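PDB 1PQ4: periplasmic binding protein component of an ABC type zinc uptake transporter from Synechocystis sp., which binds zinc in the periplasm and probably hands it to the membrane component of an ABC-type zinc uptake transporter. Local coordinates for residues S199-A204 / L209-I214; R143-I148 / A165-F170; S27-G32 / P43-A48; N34-Y39 / L60-P65; G218-A223 / T249-A254. All blocks are in the same frame, centred on the assembly; numbering follows the deposited sequence.

Interaction 1: S199-A204 / L209-I214; sequences SWAYFA and LVQIPI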
# COMPACT_ATOMS: atom_id res chain seq x y z
N SER A 199 -6.26 -4.99 -1.87
CA SER A 199 -5.29 -4.23 -1.11
C SER A 199 -5.90 -2.93 -0.63
O SER A 199 -5.19 -2.08 -0.06
CB SER A 199 -4.09 -3.95 -1.99
OG SER A 199 -4.52 -3.51 -3.23
N TRP A 200 -7.20 -2.74 -0.84
CA TRP A 200 -7.79 -1.43 -0.53
C TRP A 200 -8.76 -1.38 0.66
O TRP A 200 -9.58 -0.46 0.73
CB TRP A 200 -8.52 -0.89 -1.79
CG TRP A 200 -7.67 -0.92 -3.05
CD1 TRP A 200 -7.57 -1.94 -3.96
CD2 TRP A 200 -6.71 0.07 -3.43
NE1 TRP A 200 -6.59 -1.65 -4.90
CE2 TRP A 200 -6.05 -0.42 -4.59
CE3 TRP A 200 -6.35 1.32 -2.92
CZ2 TRP A 200 -5.04 0.30 -5.23
CZ3 TRP A 200 -5.34 2.04 -3.56
CH2 TRP A 200 -4.70 1.52 -4.70
N ALA A 201 -8.67 -2.34 1.59
CA ALA A 201 -9.63 -2.33 2.71
C ALA A 201 -9.51 -1.07 3.60
O ALA A 201 -10.49 -0.53 4.06
CB ALA A 201 -9.44 -3.61 3.57
N TYR A 202 -8.29 -0.59 3.86
CA TYR A 202 -8.16 0.59 4.72
C TYR A 202 -8.63 1.83 3.99
O TYR A 202 -9.33 2.68 4.52
CB TYR A 202 -6.70 0.74 5.16
CG TYR A 202 -6.32 -0.41 6.10
CD1 TYR A 202 -6.65 -0.34 7.49
CD2 TYR A 202 -5.65 -1.53 5.63
CE1 TYR A 202 -6.30 -1.35 8.36
CE2 TYR A 202 -5.26 -2.57 6.52
CZ TYR A 202 -5.60 -2.46 7.89
OH TYR A 202 -5.14 -3.42 8.79
N PHE A 203 -8.23 1.91 2.72
CA PHE A 203 -8.63 3.05 1.88
C PHE A 203 -10.14 3.06 1.84
O PHE A 203 -10.80 4.09 2.02
CB PHE A 203 -8.01 2.83 0.45
CG PHE A 203 -8.47 3.82 -0.57
CD1 PHE A 203 -7.82 5.04 -0.69
CD2 PHE A 203 -9.54 3.53 -1.40
CE1 PHE A 203 -8.25 5.98 -1.67
CE2 PHE A 203 -9.96 4.45 -2.37
CZ PHE A 203 -9.31 5.67 -2.49
N ALA A 204 -10.72 1.89 1.66
CA ALA A 204 -12.18 1.80 1.56
C ALA A 204 -12.88 2.22 2.89
O ALA A 204 -13.93 2.91 2.89
CB ALA A 204 -12.57 0.37 1.19
N LEU A 209 -16.30 3.10 1.27
CA LEU A 209 -16.49 2.37 0.02
C LEU A 209 -16.54 0.92 0.46
O LEU A 209 -16.18 0.59 1.60
CB LEU A 209 -15.30 2.58 -0.91
CG LEU A 209 -15.05 4.04 -1.31
CD1 LEU A 209 -13.83 4.12 -2.23
CD2 LEU A 209 -16.26 4.60 -2.03
N VAL A 210 -16.99 0.06 -0.45
CA VAL A 210 -17.07 -1.36 -0.20
C VAL A 210 -16.22 -2.00 -1.26
O VAL A 210 -16.51 -1.90 -2.44
CB VAL A 210 -18.52 -1.87 -0.30
CG1 VAL A 210 -18.53 -3.38 -0.22
CG2 VAL A 210 -19.37 -1.28 0.87
N GLN A 211 -15.15 -2.66 -0.85
CA GLN A 211 -14.27 -3.29 -1.82
C GLN A 211 -14.78 -4.70 -2.01
O GLN A 211 -14.98 -5.39 -1.03
CB GLN A 211 -12.85 -3.32 -1.23
CG GLN A 211 -11.95 -4.33 -1.84
CD GLN A 211 -10.60 -4.43 -1.11
OE1 GLN A 211 -10.52 -4.85 0.07
NE2 GLN A 211 -9.56 -4.08 -1.81
N ILE A 212 -14.98 -5.13 -3.25
CA ILE A 212 -15.46 -6.49 -3.53
C ILE A 212 -14.28 -7.15 -4.25
O ILE A 212 -13.94 -6.82 -5.39
CB ILE A 212 -16.71 -6.48 -4.47
CG1 ILE A 212 -17.87 -5.76 -3.77
CG2 ILE A 212 -17.12 -7.90 -4.83
CD1 ILE A 212 -19.04 -5.37 -4.68
N PRO A 213 -13.63 -8.09 -3.58
CA PRO A 213 -12.49 -8.71 -4.25
C PRO A 213 -12.82 -9.93 -5.07
O PRO A 213 -13.78 -10.65 -4.78
CB PRO A 213 -11.56 -9.06 -3.08
CG PRO A 213 -12.54 -9.41 -1.98
CD PRO A 213 -13.61 -8.33 -2.12
N ILE A 214 -12.04 -10.13 -6.12
CA ILE A 214 -12.22 -11.30 -6.98
C ILE A 214 -11.32 -12.45 -6.45
O ILE A 214 -11.75 -13.60 -6.40
CB ILE A 214 -11.76 -10.99 -8.44
CG1 ILE A 214 -12.65 -9.93 -9.07
CG2 ILE A 214 -11.86 -12.28 -9.32
CD1 ILE A 214 -12.09 -9.28 -10.33
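In the beta-alpha-beta unit made of strand 192-195, helix 201-206 and strand 210-213, the helix and the second strand meet here, with A204 and F203 of the helix against L209, and W200 and A201 against Q211 of the strand. A single backbone bond marks the close approach of the two segments: L209 N donates to A204 O at 2.9 Å and is almost straight (172°). Beside it the A204 methyl packs on L209, just ahead of the strand, with CB 4.1 Å from L209 CB; the CA atoms of A204 and L209 are 4.6 Å apart. L209 sends CD1 obliquely to F203 CE2, 3.9 Å away, while its backbone continues toward the strand.

Q211 reaches across to the start of the helix. Its CG is anti to the backbone N (chi1 159°) and the chain beyond is extended, which carries the amide to the N-cap residue W200 and the first helical residue, A201. The amide arrives at the indole edge, its plane turned 73° from the ring. W200 O starts the helix by accepting from A204 N at 2.8 Å. Behind the contact, L277 of helix 273-288 packs on both W200 and F203, and W200 NE1 is bound by E244. S199 OG lies near zinc ligand H133. The helix leads into a strand that runs parallel to the first, as in a beta-alpha-beta crossover.

Interaction 2: R143-I148 / A165-F170; sequences RQATTI and ANLAAF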
# COMPACT_ATOMS: atom_id res chain seq x y z
N ARG A 143 0.27 8.16 11.00
CA ARG A 143 0.88 7.40 12.11
C ARG A 143 2.18 6.78 11.68
O ARG A 143 3.15 6.82 12.44
CB ARG A 143 -0.05 6.28 12.59
CG ARG A 143 -1.49 6.71 12.78
CD ARG A 143 -1.58 7.78 13.81
NE ARG A 143 -2.95 8.07 14.22
CZ ARG A 143 -3.27 8.51 15.43
NH1 ARG A 143 -2.32 8.72 16.34
NH2 ARG A 143 -4.54 8.77 15.74
N GLN A 144 2.23 6.19 10.46
CA GLN A 144 3.50 5.59 10.02
C GLN A 144 4.58 6.63 9.93
O GLN A 144 5.72 6.41 10.35
CB GLN A 144 3.33 4.90 8.66
CG GLN A 144 2.41 3.66 8.71
CD GLN A 144 1.77 3.38 7.35
OE1 GLN A 144 2.46 3.05 6.39
NE2 GLN A 144 0.44 3.51 7.28
N ALA A 145 4.23 7.79 9.38
CA ALA A 145 5.20 8.85 9.22
C ALA A 145 5.76 9.33 10.57
O ALA A 145 6.95 9.62 10.67
CB ALA A 145 4.55 10.08 8.47
N THR A 146 4.87 9.49 11.54
CA THR A 146 5.30 9.95 12.88
C THR A 146 6.31 8.96 13.49
O THR A 146 7.36 9.34 13.97
CB THR A 146 4.08 10.12 13.76
OG1 THR A 146 3.25 11.11 13.15
CG2 THR A 146 4.46 10.58 15.19
N THR A 147 6.01 7.67 13.40
CA THR A 147 6.86 6.61 13.93
C THR A 147 8.18 6.66 13.21
O THR A 147 9.25 6.62 13.82
CB THR A 147 6.18 5.22 13.75
OG1 THR A 147 4.97 5.18 14.52
CG2 THR A 147 7.13 4.07 14.20
N ILE A 148 8.14 6.76 11.88
CA ILE A 148 9.41 6.80 11.16
C ILE A 148 10.29 8.00 11.53
O ILE A 148 11.52 7.85 11.75
CB ILE A 148 9.14 6.76 9.63
CG1 ILE A 148 8.43 5.43 9.26
CG2 ILE A 148 10.45 6.94 8.88
CD1 ILE A 148 7.86 5.38 7.85
N ALA A 165 10.50 19.08 11.34
CA ALA A 165 9.87 20.04 10.44
C ALA A 165 9.38 19.29 9.18
O ALA A 165 8.26 19.55 8.66
CB ALA A 165 10.89 21.14 10.03
N ASN A 166 10.22 18.38 8.67
CA ASN A 166 9.78 17.63 7.46
C ASN A 166 8.54 16.80 7.79
O ASN A 166 7.65 16.67 6.97
CB ASN A 166 10.85 16.66 6.92
CG ASN A 166 12.08 17.35 6.39
OD1 ASN A 166 12.09 18.56 6.14
ND2 ASN A 166 13.12 16.57 6.19
N LEU A 167 8.47 16.25 9.00
CA LEU A 167 7.30 15.44 9.38
C LEU A 167 6.07 16.31 9.39
O LEU A 167 5.00 15.95 8.88
CB LEU A 167 7.47 14.88 10.80
CG LEU A 167 6.76 13.65 11.43
CD1 LEU A 167 6.22 14.02 12.80
CD2 LEU A 167 5.71 13.01 10.57
N ALA A 168 6.22 17.48 10.01
CA ALA A 168 5.07 18.40 10.10
C ALA A 168 4.55 18.76 8.69
O ALA A 168 3.33 18.81 8.47
CB ALA A 168 5.47 19.71 10.89
N ALA A 169 5.48 19.01 7.76
CA ALA A 169 5.11 19.34 6.39
C ALA A 169 4.34 18.16 5.79
O ALA A 169 3.26 18.31 5.20
CB ALA A 169 6.39 19.64 5.53
N PHE A 170 4.89 16.96 5.94
CA PHE A 170 4.19 15.80 5.38
C PHE A 170 2.83 15.55 6.06
O PHE A 170 1.88 15.20 5.37
CB PHE A 170 5.09 14.55 5.49
CG PHE A 170 4.56 13.32 4.77
CD1 PHE A 170 4.87 12.05 5.25
CD2 PHE A 170 3.84 13.44 3.58
CE1 PHE A 170 4.46 10.92 4.55
CE2 PHE A 170 3.42 12.36 2.88
CZ PHE A 170 3.72 11.08 3.36
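The F170 ring meets A145 across the helix pair: CD1 lies 3.8 Å from A145 CB and CE1 lies 4.0 Å from it, so the methyl meets the ring obliquely, at its CD1-CE1 side. Other parts of the ring's surroundings come from F15 and K18 of helix 10-20 and from V141, one turn before A145 on its own helix. F170 has CG anti to the backbone N (chi1 -171°), which swings the ring across toward helix 138-155.

L167 supplies the second point of contact, one turn earlier on helix 160-185. Its CD2 methyl sits 3.8 Å from A145 CB and 3.6 Å from A145 O, and it also faces the peptide that joins A145 to T146. The same CD2 is 4.0 Å from T146 OG1, with the other methyl, CD1, slightly farther from it. That hydroxyl is already engaged on its own helix, since T146 OG1 is hydrogen-bonded to K142 O, and it offers L167 only van der Waals contact.

The segments run antiparallel, with their N-to-C directions 177° apart and their axes 10.1 Å apart at closest approach. They belong to the helical hairpin of 138-155 and 160-185, and the T146-L167 pair marks the closest CA approach, 6.8 Å. A145 also touches I19 of helix 10-20, tying the hairpin to the N-terminal sheet's helix. With no bond directed across, the contact is mainly van der Waals, consistent with close packing of both L167 and F170 on the A145 methyl.

Interaction 3: S27-G32 / P43-A48; sequences SVLVPG and PQQLAA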
# COMPACT_ATOMS: atom_id res chain seq x y z
N SER A 27 16.79 2.72 -0.51
CA SER A 27 16.86 1.53 -1.38
C SER A 27 15.51 0.83 -1.16
O SER A 27 14.91 0.97 -0.09
CB SER A 27 18.00 0.59 -0.99
OG SER A 27 19.27 1.13 -1.38
N VAL A 28 15.05 0.07 -2.15
CA VAL A 28 13.74 -0.62 -2.03
C VAL A 28 13.91 -2.11 -2.36
O VAL A 28 14.55 -2.47 -3.34
CB VAL A 28 12.72 0.00 -3.01
CG1 VAL A 28 11.34 -0.75 -2.94
CG2 VAL A 28 12.54 1.51 -2.64
N LEU A 29 13.30 -2.96 -1.53
CA LEU A 29 13.43 -4.40 -1.69
C LEU A 29 12.55 -5.00 -2.79
O LEU A 29 13.03 -5.77 -3.64
CB LEU A 29 13.08 -5.09 -0.37
CG LEU A 29 13.70 -6.46 -0.07
CD1 LEU A 29 12.81 -7.18 0.99
CD2 LEU A 29 13.73 -7.30 -1.30
N VAL A 30 11.26 -4.69 -2.74
CA VAL A 30 10.29 -5.23 -3.70
C VAL A 30 10.06 -4.38 -4.96
O VAL A 30 9.61 -3.22 -4.86
CB VAL A 30 8.91 -5.45 -3.01
CG1 VAL A 30 7.87 -6.09 -4.02
CG2 VAL A 30 9.09 -6.32 -1.74
N PRO A 31 10.30 -4.95 -6.15
CA PRO A 31 10.07 -4.17 -7.37
C PRO A 31 8.60 -3.77 -7.46
O PRO A 31 7.71 -4.52 -7.03
CB PRO A 31 10.41 -5.16 -8.49
CG PRO A 31 11.50 -5.98 -7.87
CD PRO A 31 10.89 -6.27 -6.48
N GLY A 32 8.35 -2.61 -8.05
CA GLY A 32 6.98 -2.14 -8.16
C GLY A 32 6.04 -3.01 -8.97
O GLY A 32 4.81 -2.89 -8.83
N PRO A 43 19.68 -12.75 -3.83
CA PRO A 43 20.97 -12.75 -3.13
C PRO A 43 21.73 -11.42 -3.24
O PRO A 43 22.29 -10.96 -2.27
CB PRO A 43 21.72 -13.93 -3.76
CG PRO A 43 21.07 -14.09 -5.13
CD PRO A 43 19.61 -13.83 -4.85
N GLN A 44 21.73 -10.79 -4.42
CA GLN A 44 22.43 -9.53 -4.57
C GLN A 44 21.85 -8.45 -3.66
O GLN A 44 22.56 -7.52 -3.26
CB GLN A 44 22.38 -9.04 -6.03
CG GLN A 44 21.23 -9.57 -6.87
CD GLN A 44 21.39 -11.04 -7.18
OE1 GLN A 44 22.41 -11.46 -7.73
NE2 GLN A 44 20.39 -11.82 -6.83
N GLN A 45 20.55 -8.56 -3.35
CA GLN A 45 19.88 -7.59 -2.48
C GLN A 45 20.28 -7.80 -1.04
O GLN A 45 20.56 -6.84 -0.34
CB GLN A 45 18.35 -7.73 -2.56
CG GLN A 45 17.75 -7.23 -3.82
CD GLN A 45 16.26 -7.34 -3.76
OE1 GLN A 45 15.71 -8.44 -3.65
NE2 GLN A 45 15.58 -6.21 -3.83
N LEU A 46 20.29 -9.06 -0.59
CA LEU A 46 20.68 -9.34 0.80
C LEU A 46 22.12 -8.88 1.05
O LEU A 46 22.42 -8.41 2.14
CB LEU A 46 20.56 -10.83 1.09
CG LEU A 46 19.12 -11.36 1.00
CD1 LEU A 46 19.13 -12.87 1.06
CD2 LEU A 46 18.29 -10.79 2.11
N ALA A 47 22.99 -9.00 0.04
CA ALA A 47 24.38 -8.55 0.17
C ALA A 47 24.45 -7.04 0.31
O ALA A 47 25.22 -6.51 1.11
CB ALA A 47 25.20 -8.95 -1.05
N ALA A 48 23.64 -6.34 -0.48
CA ALA A 48 23.64 -4.88 -0.44
C ALA A 48 23.16 -4.37 0.89
O ALA A 48 23.49 -3.25 1.30
CB ALA A 48 22.75 -4.34 -1.54
O HOH W 1 17.10 -3.89 -3.13
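Q45 of helix 43-48 reaches back to L29, in the loop that leaves strand 24-28, the outermost strand at one end of the four-stranded parallel sheet in this alpha/beta protein. Between these two segments Q45 makes the contact, its side chain crossing that of L29 at about a right angle.

Direct hydrogen bonding comes first. Q45 NE2 donates to L29 O at 2.6 Å, with an N-H...O angle of 163°. The bond is short but well aimed: the donor lies in the carbonyl plane on a lone pair, with a C=O...N angle of 122°, and the acceptor is nearly in the amide plane. The other polar end of the amide is held as well, because Q45 OE1 is hydrogen-bonded to Y39 OH and to K42 N. Partners at both ends fix the rotation of the amide.

A water extends the same donor. It accepts from Q45 NE2 at 2.9 Å and donates to V28 O, also at 2.9 Å, so both amide protons are used and the carbonyl of V28 is linked to the helix indirectly.

Van der Waals contact joins the L29 methyl to the amide. Q45 has CG anti to its carbonyl carbon (chi1 -73°) and an extended chain beyond, which lays the amide beside L29. That leucine packs on Y39 and W66 too, the residues of the loop and the helix entrance around it. Its CD2 methyl stands equally far, 3.3 Å, from Q45 OE1 and Q45 NE2, and 3.5 Å from the carbon CD between them.

Interaction 4: N34-Y39 / L60-P65; sequences NDPHTY and LGFEQP. With ZN (zinc ion), chain C.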
# COMPACT_ATOMS: atom_id res chain seq x y z
N ASN A 34 6.11 -6.45 -8.90
CA ASN A 34 6.00 -7.80 -8.34
C ASN A 34 4.93 -7.89 -7.23
O ASN A 34 4.64 -6.90 -6.56
CB ASN A 34 7.32 -8.21 -7.68
CG ASN A 34 8.41 -8.57 -8.68
OD1 ASN A 34 9.15 -9.52 -8.47
ND2 ASN A 34 8.53 -7.81 -9.75
N ASP A 35 4.36 -9.09 -7.03
CA ASP A 35 3.40 -9.32 -5.96
C ASP A 35 4.29 -9.39 -4.70
O ASP A 35 5.10 -10.32 -4.55
CB ASP A 35 2.66 -10.64 -6.19
CG ASP A 35 1.99 -11.19 -4.92
OD1 ASP A 35 1.80 -10.44 -3.93
OD2 ASP A 35 1.63 -12.38 -4.92
N PRO A 36 4.15 -8.41 -3.77
CA PRO A 36 4.95 -8.38 -2.55
C PRO A 36 4.70 -9.55 -1.63
O PRO A 36 5.59 -9.96 -0.88
CB PRO A 36 4.56 -7.04 -1.90
CG PRO A 36 3.13 -6.89 -2.29
CD PRO A 36 3.09 -7.37 -3.73
N HIS A 37 3.50 -10.10 -1.68
CA HIS A 37 3.16 -11.23 -0.83
C HIS A 37 3.90 -12.55 -1.13
O HIS A 37 3.90 -13.44 -0.30
CB HIS A 37 1.66 -11.46 -0.89
CG HIS A 37 0.86 -10.24 -0.56
ND1 HIS A 37 0.68 -9.78 0.72
CD2 HIS A 37 0.18 -9.39 -1.37
CE1 HIS A 37 -0.08 -8.70 0.70
NE2 HIS A 37 -0.40 -8.43 -0.56
N THR A 38 4.46 -12.69 -2.31
CA THR A 38 5.17 -13.91 -2.64
C THR A 38 6.60 -13.58 -3.04
O THR A 38 7.32 -14.44 -3.54
CB THR A 38 4.49 -14.67 -3.81
OG1 THR A 38 4.48 -13.85 -4.98
CG2 THR A 38 3.08 -15.07 -3.45
N TYR A 39 7.03 -12.34 -2.83
CA TYR A 39 8.38 -11.96 -3.19
C TYR A 39 9.44 -12.59 -2.29
O TYR A 39 9.26 -12.73 -1.08
CB TYR A 39 8.57 -10.44 -3.09
CG TYR A 39 9.89 -9.98 -3.64
CD1 TYR A 39 10.14 -10.05 -5.01
CD2 TYR A 39 10.89 -9.50 -2.81
CE1 TYR A 39 11.36 -9.64 -5.53
CE2 TYR A 39 12.12 -9.10 -3.32
CZ TYR A 39 12.34 -9.17 -4.68
OH TYR A 39 13.53 -8.77 -5.21
N LEU A 60 2.95 -5.57 10.71
CA LEU A 60 1.75 -6.40 10.69
C LEU A 60 1.97 -7.72 9.99
O LEU A 60 1.07 -8.26 9.37
CB LEU A 60 0.56 -5.64 10.05
CG LEU A 60 0.13 -4.41 10.87
CD1 LEU A 60 -0.93 -3.59 10.13
CD2 LEU A 60 -0.44 -4.89 12.25
N GLY A 61 3.18 -8.24 10.08
CA GLY A 61 3.45 -9.51 9.41
C GLY A 61 3.78 -9.42 7.94
O GLY A 61 4.12 -10.42 7.31
N PHE A 62 3.70 -8.23 7.36
CA PHE A 62 4.00 -8.11 5.92
C PHE A 62 5.35 -8.74 5.51
O PHE A 62 5.46 -9.38 4.47
CB PHE A 62 4.02 -6.64 5.53
CG PHE A 62 4.12 -6.41 4.06
CD1 PHE A 62 3.05 -6.73 3.23
CD2 PHE A 62 5.23 -5.80 3.51
CE1 PHE A 62 3.07 -6.41 1.86
CE2 PHE A 62 5.27 -5.48 2.14
CZ PHE A 62 4.18 -5.78 1.32
N GLU A 63 6.37 -8.52 6.32
CA GLU A 63 7.73 -8.99 6.07
C GLU A 63 8.09 -10.33 6.74
O GLU A 63 9.23 -10.79 6.63
CB GLU A 63 8.73 -7.95 6.56
CG GLU A 63 8.81 -6.63 5.73
CD GLU A 63 7.89 -5.54 6.23
OE1 GLU A 63 7.20 -5.74 7.26
OE2 GLU A 63 7.86 -4.45 5.60
N GLN A 64 7.13 -10.94 7.43
CA GLN A 64 7.35 -12.20 8.17
C GLN A 64 8.23 -13.21 7.40
O GLN A 64 9.15 -13.78 7.96
CB GLN A 64 5.99 -12.86 8.55
N PRO A 65 7.94 -13.41 6.11
CA PRO A 65 8.70 -14.35 5.27
C PRO A 65 10.21 -14.06 5.09
O PRO A 65 10.99 -14.97 4.85
CB PRO A 65 7.99 -14.27 3.93
CG PRO A 65 6.63 -13.76 4.27
CD PRO A 65 6.88 -12.77 5.33
ZN ZN C . -1.46 -6.98 -1.28
O HOH W 2 -0.39 -5.30 -2.39
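H37, which touches F62 across the contact, binds the zinc ion through NE2 at 1.9 Å. A water is the ion's further ligand at 2.3 Å, and H133 and H197 complete the site. With chi1 at -54°, CG of H37 lies beside the backbone N, and from there the ring leads NE2 to the zinc.

F62 packs against that imidazole from the other segment. The pair is an offset edge-to-face arrangement: the edge of F62 points toward the face of H37, the planes are 81° apart and the centroids 5.8 Å apart. The closest atoms are the two CE1 carbons, H37 CE1 to F62 CE1 at 4.1 Å. F62 CZ in turn rests obliquely against P36 CB, 3.5 Å away, so the same end of the phenyl meets both P36 and H37. W135 meets F62 edge-to-face.

Both segments are loops following strands of the N-terminal sheet, 24-28 and 54-57; in this cluster 9 solute-binding protein the first loop supplies a zinc ligand, which F62 of the second packs against. An Asx turn shapes the first: H37 N donates to D35 OD1 at 2.8 Å, meeting the carboxylate from above its plane. The second is a type I turn, closed by Q64 N to G61 O at 3.1 Å. E63 at its third position turns the other way and is gripped by S8, I58 and G59.

Interaction 5: G218-A223 / T249-A254; sequences GQEPSA and TKSSEA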
# COMPACT_ATOMS: atom_id res chain seq x y z
N GLY A 218 -5.82 -15.41 -1.73
CA GLY A 218 -4.64 -15.32 -2.57
C GLY A 218 -4.72 -16.23 -3.78
O GLY A 218 -3.71 -16.47 -4.45
N GLN A 219 -5.92 -16.70 -4.09
CA GLN A 219 -6.10 -17.60 -5.22
C GLN A 219 -7.15 -17.15 -6.26
O GLN A 219 -8.12 -16.46 -5.94
CB GLN A 219 -6.46 -18.99 -4.66
CG GLN A 219 -6.57 -20.12 -5.68
CD GLN A 219 -6.81 -21.48 -5.00
OE1 GLN A 219 -6.03 -21.89 -4.13
NE2 GLN A 219 -7.87 -22.17 -5.40
N GLU A 220 -6.93 -17.55 -7.50
CA GLU A 220 -7.85 -17.26 -8.60
C GLU A 220 -9.23 -17.80 -8.19
O GLU A 220 -9.33 -18.78 -7.46
CB GLU A 220 -7.34 -17.98 -9.84
CG GLU A 220 -7.88 -17.45 -11.12
CD GLU A 220 -7.56 -15.99 -11.26
OE1 GLU A 220 -6.37 -15.64 -11.31
OE2 GLU A 220 -8.52 -15.20 -11.32
N PRO A 221 -10.32 -17.19 -8.67
CA PRO A 221 -11.65 -17.69 -8.30
C PRO A 221 -12.01 -19.04 -8.91
O PRO A 221 -11.48 -19.41 -9.95
CB PRO A 221 -12.60 -16.61 -8.83
CG PRO A 221 -11.72 -15.55 -9.44
CD PRO A 221 -10.43 -16.20 -9.75
N SER A 222 -12.93 -19.75 -8.25
CA SER A 222 -13.43 -21.03 -8.75
C SER A 222 -14.30 -20.66 -9.95
O SER A 222 -14.57 -19.47 -10.18
CB SER A 222 -14.33 -21.71 -7.71
OG SER A 222 -13.61 -22.10 -6.55
N ALA A 223 -14.72 -21.66 -10.71
CA ALA A 223 -15.56 -21.38 -11.86
C ALA A 223 -16.92 -20.93 -11.35
O ALA A 223 -17.57 -20.07 -11.96
CB ALA A 223 -15.71 -22.64 -12.72
N THR A 249 -4.66 -9.95 -15.00
CA THR A 249 -5.98 -9.31 -15.06
C THR A 249 -6.96 -10.20 -15.81
O THR A 249 -8.06 -9.78 -16.13
CB THR A 249 -5.94 -7.99 -15.81
OG1 THR A 249 -5.38 -8.21 -17.11
CG2 THR A 249 -5.05 -6.97 -15.06
N LYS A 250 -6.55 -11.45 -16.07
CA LYS A 250 -7.40 -12.38 -16.82
C LYS A 250 -8.83 -12.49 -16.28
O LYS A 250 -9.78 -12.36 -17.04
CB LYS A 250 -6.76 -13.77 -16.89
CG LYS A 250 -7.43 -14.68 -17.94
CD LYS A 250 -6.94 -16.13 -17.86
CE LYS A 250 -5.43 -16.20 -17.97
NZ LYS A 250 -4.83 -17.37 -17.25
N SER A 251 -9.03 -12.72 -14.98
CA SER A 251 -10.42 -12.81 -14.53
C SER A 251 -11.16 -11.49 -14.46
O SER A 251 -12.38 -11.47 -14.64
CB SER A 251 -10.55 -13.61 -13.20
OG SER A 251 -9.51 -13.33 -12.31
N SER A 252 -10.47 -10.38 -14.25
CA SER A 252 -11.13 -9.10 -14.24
C SER A 252 -11.68 -8.85 -15.65
O SER A 252 -12.79 -8.36 -15.81
CB SER A 252 -10.15 -7.96 -13.90
OG SER A 252 -9.62 -8.13 -12.58
N GLU A 253 -10.88 -9.21 -16.66
CA GLU A 253 -11.27 -9.03 -18.07
C GLU A 253 -12.47 -9.91 -18.43
O GLU A 253 -13.38 -9.48 -19.12
CB GLU A 253 -10.08 -9.36 -18.99
CG GLU A 253 -8.95 -8.34 -18.90
CD GLU A 253 -7.73 -8.72 -19.71
OE1 GLU A 253 -7.83 -8.92 -20.93
OE2 GLU A 253 -6.63 -8.81 -19.12
N ALA A 254 -12.48 -11.14 -17.93
CA ALA A 254 -13.58 -12.04 -18.25
C ALA A 254 -14.84 -11.53 -17.60
O ALA A 254 -15.91 -11.57 -18.19
CB ALA A 254 -13.25 -13.48 -17.78
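E220 and S251 face each other through one carboxylate oxygen and one hydroxyl. E220 OE2 is modelled 2.3 Å from S251 OG; the hydroxyl is assigned as the donor, yet the separation is shorter than such a bond should be, so its length is doubtful even if the pairing is sensible. The second oxygen, E220 OE1, stays 4.0 Å from the same OG. P221 adds the other contact, with CD 4.0 Å from S251 OG, so the hydroxyl lies against the start of the proline ring as well as the carboxylate.

Torsions explain how the glutamate gets there. Its CG is anti to the backbone N (chi1 -161°), and then the chain bends at chi2 (57°), bringing the carboxylate back toward helix 250-259. S251 is in the first turn of that helix, two residues after the N-cap residue T249, and E253 N closes the turn on T249 O at 2.9 Å.

Further out, L226 of helix 223-234 packs on both P221 and S251, and F196 touches both E220 and S251. I214, at the end of the preceding strand, meets P221 and S252. The contact thus ties the loop before helix 223-234 to the start of helix 250-259, on the C-terminal side of the fold.

K250 NZ is 6.4 Å from E220 OE1, opposite in charge but not in contact. The nearby helix N-terminus and this distant lysine might modestly favour the anion. If the pairing holds, the chemistry is that of one polar pair at a partly buried loop-helix joint, flanked by apolar packing.

In the fold
Interactions 1 and 4 are the buried contacts, each centred about 12 Å from the chain's centre; both approach the zinc site. Interaction 1 combines a backbone bond with apolar packing, interaction 4 a metal ligand with an edge-to-face aromatic pair. Interactions 2, 3 and 5 lie farther out and are only partly buried: 2 is mainly apolar between two long helices, 3 rests on a glutamine and a water, and 5 on one hydroxyl-carboxylate pair. Interactions 3 and 4 are interleaved along the chain and linked by Y39 of interaction 4, which packs on L29 and P31 and bonds Q45. Interactions 1 and 5 touch through I214 against P221, S251 and S252, joining successive elements of the C-terminal half.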